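PDB 1TQ5: quercetin 2,3-dioxygenase, which cleaves quercetin with molecular oxygen in vitro, releasing carbon monoxide, and uses a divalent metal ion, although its physiological role is unknown. Local coordinates for residues Tyr3-Ala7 with Asn8-His12; Asn28-Pro32 with Asn33-Phe37. All coordinates share one frame; numbering follows the deposited sequence.

Contact 1: residues Tyr3-Ala7 with Asn8-His12; sequences YLRKA and NERGH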
loop_
_atom_site.group_PDB
_atom_site.type_symbol
_atom_site.label_atom_id
_atom_site.label_comp_id
_atom_site.label_asym_id
_atom_site.label_seq_id
_atom_site.Cartn_x
_atom_site.Cartn_y
_atom_site.Cartn_z
ATOM N N TYR A 3 -5.088 -15.719 -6.464
ATOM C CA TYR A 3 -4.741 -16.280 -5.172
ATOM C C TYR A 3 -5.071 -15.377 -3.999
ATOM O O TYR A 3 -4.826 -14.173 -4.020
ATOM C CB TYR A 3 -3.266 -16.665 -5.187
ATOM C CG TYR A 3 -2.981 -17.686 -6.267
ATOM C CD1 TYR A 3 -3.455 -18.995 -6.156
ATOM C CD2 TYR A 3 -2.297 -17.332 -7.432
ATOM C CE1 TYR A 3 -3.260 -19.922 -7.172
ATOM C CE2 TYR A 3 -2.099 -18.254 -8.457
ATOM C CZ TYR A 3 -2.583 -19.547 -8.319
ATOM O OH TYR A 3 -2.386 -20.465 -9.328
ATOM N N LEU A 4 -5.646 -15.980 -2.967
ATOM C CA LEU A 4 -6.045 -15.243 -1.785
ATOM C C LEU A 4 -4.995 -15.273 -0.683
ATOM O O LEU A 4 -4.570 -16.337 -0.239
ATOM C CB LEU A 4 -7.370 -15.805 -1.252
ATOM C CG LEU A 4 -7.946 -15.242 0.052
ATOM C CD1 LEU A 4 -8.463 -13.833 -0.155
ATOM C CD2 LEU A 4 -9.075 -16.153 0.521
ATOM N N ARG A 5 -4.570 -14.088 -0.258
ATOM C CA ARG A 5 -3.610 -13.955 0.827
ATOM C C ARG A 5 -4.449 -13.591 2.053
ATOM O O ARG A 5 -4.745 -12.420 2.279
ATOM C CB ARG A 5 -2.615 -12.838 0.507
ATOM C CG ARG A 5 -1.661 -12.483 1.633
ATOM C CD ARG A 5 -0.921 -13.702 2.135
ATOM N NE ARG A 5 0.303 -13.344 2.848
ATOM C CZ ARG A 5 0.980 -14.190 3.615
ATOM N NH1 ARG A 5 0.539 -15.430 3.769
ATOM N NH2 ARG A 5 2.100 -13.807 4.209
ATOM N N LYS A 6 -4.843 -14.596 2.831
ATOM C CA LYS A 6 -5.675 -14.372 4.010
ATOM C C LYS A 6 -5.041 -13.473 5.052
ATOM O O LYS A 6 -3.853 -13.591 5.348
ATOM C CB LYS A 6 -6.054 -15.701 4.671
ATOM C CG LYS A 6 -7.075 -16.524 3.899
ATOM C CD LYS A 6 -7.511 -17.734 4.716
ATOM C CE LYS A 6 -8.521 -18.595 3.967
ATOM N NZ LYS A 6 -7.929 -19.229 2.758
ATOM N N ALA A 7 -5.849 -12.587 5.621
ATOM C CA ALA A 7 -5.378 -11.661 6.641
ATOM C C ALA A 7 -4.765 -12.362 7.857
ATOM O O ALA A 7 -3.739 -11.921 8.367
ATOM C CB ALA A 7 -6.520 -10.756 7.089
ATOM N N ASN A 8 -5.382 -13.454 8.307
ATOM C CA ASN A 8 -4.899 -14.180 9.483
ATOM C C ASN A 8 -3.641 -15.017 9.249
ATOM O O ASN A 8 -3.019 -15.487 10.195
ATOM C CB ASN A 8 -6.005 -15.085 10.040
ATOM C CG ASN A 8 -6.423 -16.166 9.059
ATOM O OD1 ASN A 8 -6.862 -15.873 7.949
ATOM N ND2 ASN A 8 -6.287 -17.423 9.466
ATOM N N GLU A 9 -3.265 -15.210 7.994
ATOM C CA GLU A 9 -2.065 -15.982 7.704
ATOM C C GLU A 9 -0.858 -15.098 7.413
ATOM O O GLU A 9 0.211 -15.587 7.059
ATOM C CB GLU A 9 -2.337 -16.938 6.547
ATOM C CG GLU A 9 -3.293 -18.049 6.950
ATOM C CD GLU A 9 -3.635 -18.978 5.809
ATOM O OE1 GLU A 9 -4.310 -20.002 6.065
ATOM O OE2 GLU A 9 -3.233 -18.683 4.663
ATOM N N ARG A 10 -1.034 -13.793 7.572
ATOM C CA ARG A 10 0.052 -12.843 7.346
ATOM C C ARG A 10 1.087 -12.985 8.451
ATOM O O ARG A 10 0.772 -13.465 9.535
ATOM C CB ARG A 10 -0.475 -11.406 7.357
ATOM C CG ARG A 10 -1.202 -10.982 6.097
ATOM C CD ARG A 10 -1.734 -9.566 6.258
ATOM N NE ARG A 10 -2.651 -9.478 7.393
ATOM C CZ ARG A 10 -3.180 -8.346 7.846
ATOM N NH1 ARG A 10 -2.880 -7.190 7.264
ATOM N NH2 ARG A 10 -4.012 -8.373 8.880
ATOM N N GLY A 11 2.322 -12.575 8.171
ATOM C CA GLY A 11 3.361 -12.636 9.183
ATOM C C GLY A 11 2.926 -11.659 10.252
ATOM O O GLY A 11 2.236 -10.694 9.950
ATOM N N HIS A 12 3.309 -11.892 11.498
ATOM C CA HIS A 12 2.889 -10.996 12.559
ATOM C C HIS A 12 3.949 -10.831 13.639
ATOM O O HIS A 12 4.533 -11.803 14.107
ATOM C CB HIS A 12 1.584 -11.525 13.172
ATOM C CG HIS A 12 1.073 -10.715 14.323
ATOM N ND1 HIS A 12 0.691 -9.396 14.196
ATOM C CD2 HIS A 12 0.879 -11.038 15.625
ATOM C CE1 HIS A 12 0.285 -8.943 15.368
ATOM N NE2 HIS A 12 0.390 -9.919 16.253
HETATM O O HOH W 1 -2.063 -17.302 2.890
HETATM O O HOH W 2 -4.910 -10.304 10.881
#

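Contact 2: residues Asn28-Pro32 with Asn33-Phe37; sequences NYYDP and NFMGF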
loop_
_atom_site.group_PDB
_atom_site.type_symbol
_atom_site.label_atom_id
_atom_site.label_comp_id
_atom_site.label_asym_id
_atom_site.label_seq_id
_atom_site.Cartn_x
_atom_site.Cartn_y
_atom_site.Cartn_z
ATOM N N ASN A 28 12.823 -10.519 9.359
ATOM C CA ASN A 28 13.015 -11.901 9.795
ATOM C C ASN A 28 11.853 -12.839 9.461
ATOM O O ASN A 28 11.899 -14.031 9.778
ATOM C CB ASN A 28 13.278 -11.945 11.303
ATOM C CG ASN A 28 14.557 -11.225 11.691
ATOM O OD1 ASN A 28 15.633 -11.525 11.166
ATOM N ND2 ASN A 28 14.448 -10.274 12.616
ATOM N N TYR A 29 10.807 -12.305 8.839
ATOM C CA TYR A 29 9.656 -13.120 8.460
ATOM C C TYR A 29 9.831 -13.581 7.018
ATOM O O TYR A 29 10.162 -12.786 6.142
ATOM C CB TYR A 29 8.365 -12.311 8.609
ATOM C CG TYR A 29 7.161 -12.935 7.936
ATOM C CD1 TYR A 29 6.637 -14.158 8.373
ATOM C CD2 TYR A 29 6.548 -12.299 6.857
ATOM C CE1 TYR A 29 5.522 -14.729 7.743
ATOM C CE2 TYR A 29 5.440 -12.855 6.225
ATOM C CZ TYR A 29 4.929 -14.065 6.667
ATOM O OH TYR A 29 3.833 -14.594 6.030
ATOM N N TYR A 30 9.607 -14.867 6.770
ATOM C CA TYR A 30 9.766 -15.410 5.422
ATOM C C TYR A 30 8.584 -16.268 4.997
ATOM O O TYR A 30 8.196 -17.192 5.705
ATOM C CB TYR A 30 11.045 -16.257 5.352
ATOM C CG TYR A 30 11.373 -16.809 3.978
ATOM C CD1 TYR A 30 12.315 -16.183 3.162
ATOM C CD2 TYR A 30 10.745 -17.962 3.498
ATOM C CE1 TYR A 30 12.629 -16.691 1.904
ATOM C CE2 TYR A 30 11.049 -18.478 2.241
ATOM C CZ TYR A 30 11.993 -17.838 1.451
ATOM O OH TYR A 30 12.306 -18.346 0.214
ATOM N N ASP A 31 8.009 -15.952 3.841
ATOM C CA ASP A 31 6.901 -16.731 3.302
ATOM C C ASP A 31 7.358 -17.223 1.928
ATOM O O ASP A 31 7.608 -16.425 1.025
ATOM C CB ASP A 31 5.638 -15.878 3.153
ATOM C CG ASP A 31 4.431 -16.702 2.726
ATOM O OD1 ASP A 31 3.712 -17.224 3.604
ATOM O OD2 ASP A 31 4.212 -16.848 1.509
ATOM N N PRO A 32 7.467 -18.551 1.756
ATOM C CA PRO A 32 7.899 -19.187 0.505
ATOM C C PRO A 32 7.097 -18.836 -0.748
ATOM O O PRO A 32 7.640 -18.827 -1.855
ATOM C CB PRO A 32 7.838 -20.678 0.841
ATOM C CG PRO A 32 6.716 -20.749 1.834
ATOM C CD PRO A 32 7.016 -19.565 2.727
ATOM N N ASN A 33 5.807 -18.558 -0.582
ATOM C CA ASN A 33 4.960 -18.205 -1.717
ATOM C C ASN A 33 4.930 -16.695 -1.935
ATOM O O ASN A 33 5.188 -16.210 -3.037
ATOM C CB ASN A 33 3.540 -18.719 -1.490
ATOM C CG ASN A 33 3.484 -20.229 -1.340
ATOM O OD1 ASN A 33 2.736 -20.751 -0.517
ATOM N ND2 ASN A 33 4.273 -20.938 -2.146
ATOM N N PHE A 34 4.608 -15.956 -0.881
ATOM C CA PHE A 34 4.542 -14.505 -0.963
ATOM C C PHE A 34 5.882 -13.853 -0.629
ATOM O O PHE A 34 6.104 -13.377 0.485
ATOM C CB PHE A 34 3.431 -13.977 -0.044
ATOM C CG PHE A 34 2.056 -14.459 -0.428
ATOM C CD1 PHE A 34 1.604 -15.711 -0.023
ATOM C CD2 PHE A 34 1.232 -13.681 -1.241
ATOM C CE1 PHE A 34 0.357 -16.185 -0.419
ATOM C CE2 PHE A 34 -0.022 -14.143 -1.648
ATOM C CZ PHE A 34 -0.460 -15.401 -1.235
HETATM N N MSE A 35 6.777 -13.849 -1.612
HETATM C CA MSE A 35 8.103 -13.262 -1.468
HETATM C C MSE A 35 8.057 -11.793 -1.879
HETATM O O MSE A 35 8.813 -10.964 -1.371
HETATM C CB MSE A 35 9.107 -13.989 -2.368
HETATM C CG MSE A 35 9.377 -15.443 -2.015
HETATM SE SE MSE A 35 10.159 -15.688 -0.400
HETATM C CE MSE A 35 11.106 -14.162 -0.198
ATOM N N GLY A 36 7.159 -11.489 -2.809
ATOM C CA GLY A 36 7.008 -10.140 -3.324
ATOM C C GLY A 36 6.305 -10.277 -4.659
ATOM O O GLY A 36 6.693 -11.113 -5.476
ATOM N N PHE A 37 5.281 -9.458 -4.890
ATOM C CA PHE A 37 4.493 -9.526 -6.120
ATOM C C PHE A 37 4.890 -8.463 -7.139
ATOM O O PHE A 37 4.460 -7.312 -7.050
ATOM C CB PHE A 37 3.009 -9.386 -5.760
ATOM C CG PHE A 37 2.072 -9.783 -6.859
ATOM C CD1 PHE A 37 1.930 -11.115 -7.221
ATOM C CD2 PHE A 37 1.310 -8.826 -7.516
ATOM C CE1 PHE A 37 1.039 -11.490 -8.219
ATOM C CE2 PHE A 37 0.417 -9.191 -8.516
ATOM C CZ PHE A 37 0.279 -10.528 -8.867
#

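Contact 1: residues Tyr3-Ala7 with Asn8-His12
The carbonyl oxygen Ala7 O receives three donors, one strong and two weak, in the short 3-10 turn that carries this bicupin chain from strand 2-5, in one sheet, to strand 11-14, in another. The main bond comes from Arg10 NE, at 2.8 Å and 164°, which meets an in-plane lone pair of Ala7 O with the edge of its guanidinium. The arginine chain runs straight through chi2 and folds at chi3 (-59°), bringing NE back to Ala7 O. Arg10 N adds a weak bond, and water 2 accepts from Arg10 NH2 and donates weakly to Ala7 O. Because Arg10 NH1 also forms a salt bridge with Asp45, a leucine for this arginine would probably leave that carboxylate without its mate and Ala7 O with weaker partners. Glu9 N closes the turn on Lys6 O at 3.2 Å, from above the carbonyl plane. Asn8 OD1 rests against Lys6 CB at 3.4 Å. The Arg5 guanidinium lies against the Glu9-Arg10 backbone, with Arg10 CA 3.9 Å above one face; Tyr29 OH and Thr23 O bind its NH2 and NE. At the edge of that group, water 1 weakly accepts from Arg5 NH1 and donates to Glu9 OE2 at 2.5 Å.

Contact 2: residues Asn28-Pro32 with Asn33-Phe37
An Asx turn organises this surface bend, with one carboxylate oxygen serving two successive backbone amides. Asp31 OD2 receives a short, nearly straight bond from Phe34 N, 2.6 Å and 168°, on its anti lone pair, and a weak one, closing the Asx turn, from Asn33 N at 3.1 Å. Asp31 CG stands opposite its backbone N (chi1 -174°), and the carboxylate thus reaches forward into the bend that follows Pro32. The same OD2 lies in the plane of the Phe34 ring, at its edge, 3.2 Å from CD1, while the carboxylate is turned 54° from the ring. Asn33 to Met35 form an inverse gamma turn centred on Phe34, with a weak bond from Met35 N to Asn33 O. Met35, present as selenomethionine, is bent at chi2 and chi3 and lays its selenium over one face of Tyr30, 3.8 Å from the ring centroid: a Met-aromatic contact. Asp31 O flanks the selenium as well. The turn belongs to the loop between strands 18-22 and 40-48, tied to Ser25 through Asp31 N; the Phe34 side chain packs on Phe24 and on Trp184 of strand 182-187, and Phe37 reaches Ala206 and Trp208 of strand 204-208.

Two turns in series, their centres about 11 Å apart, are joined largely through Arg5 of contact 1. Its NH2 makes a probable hydrogen bond of 2.6 Å to Tyr29 OH in contact 2, and its guanidinium forms a cation-pi contact with Phe34, whose CE2 packs 3.6 Å from Arg5 CB. Asp31 OD1 is a long, weak ionic partner of Arg5 NH1, so the aspartate of contact 2 faces it too. Gly11 CA lies 3.3 Å from Tyr29 CZ. A bound cadmium ion lies about 4 Å from the Ala7 side chain and one, not necessarily the same, about 5 Å from that of Phe34, but both contacts lie away from the metal-binding site of His57, His59, His101 and probably Glu103.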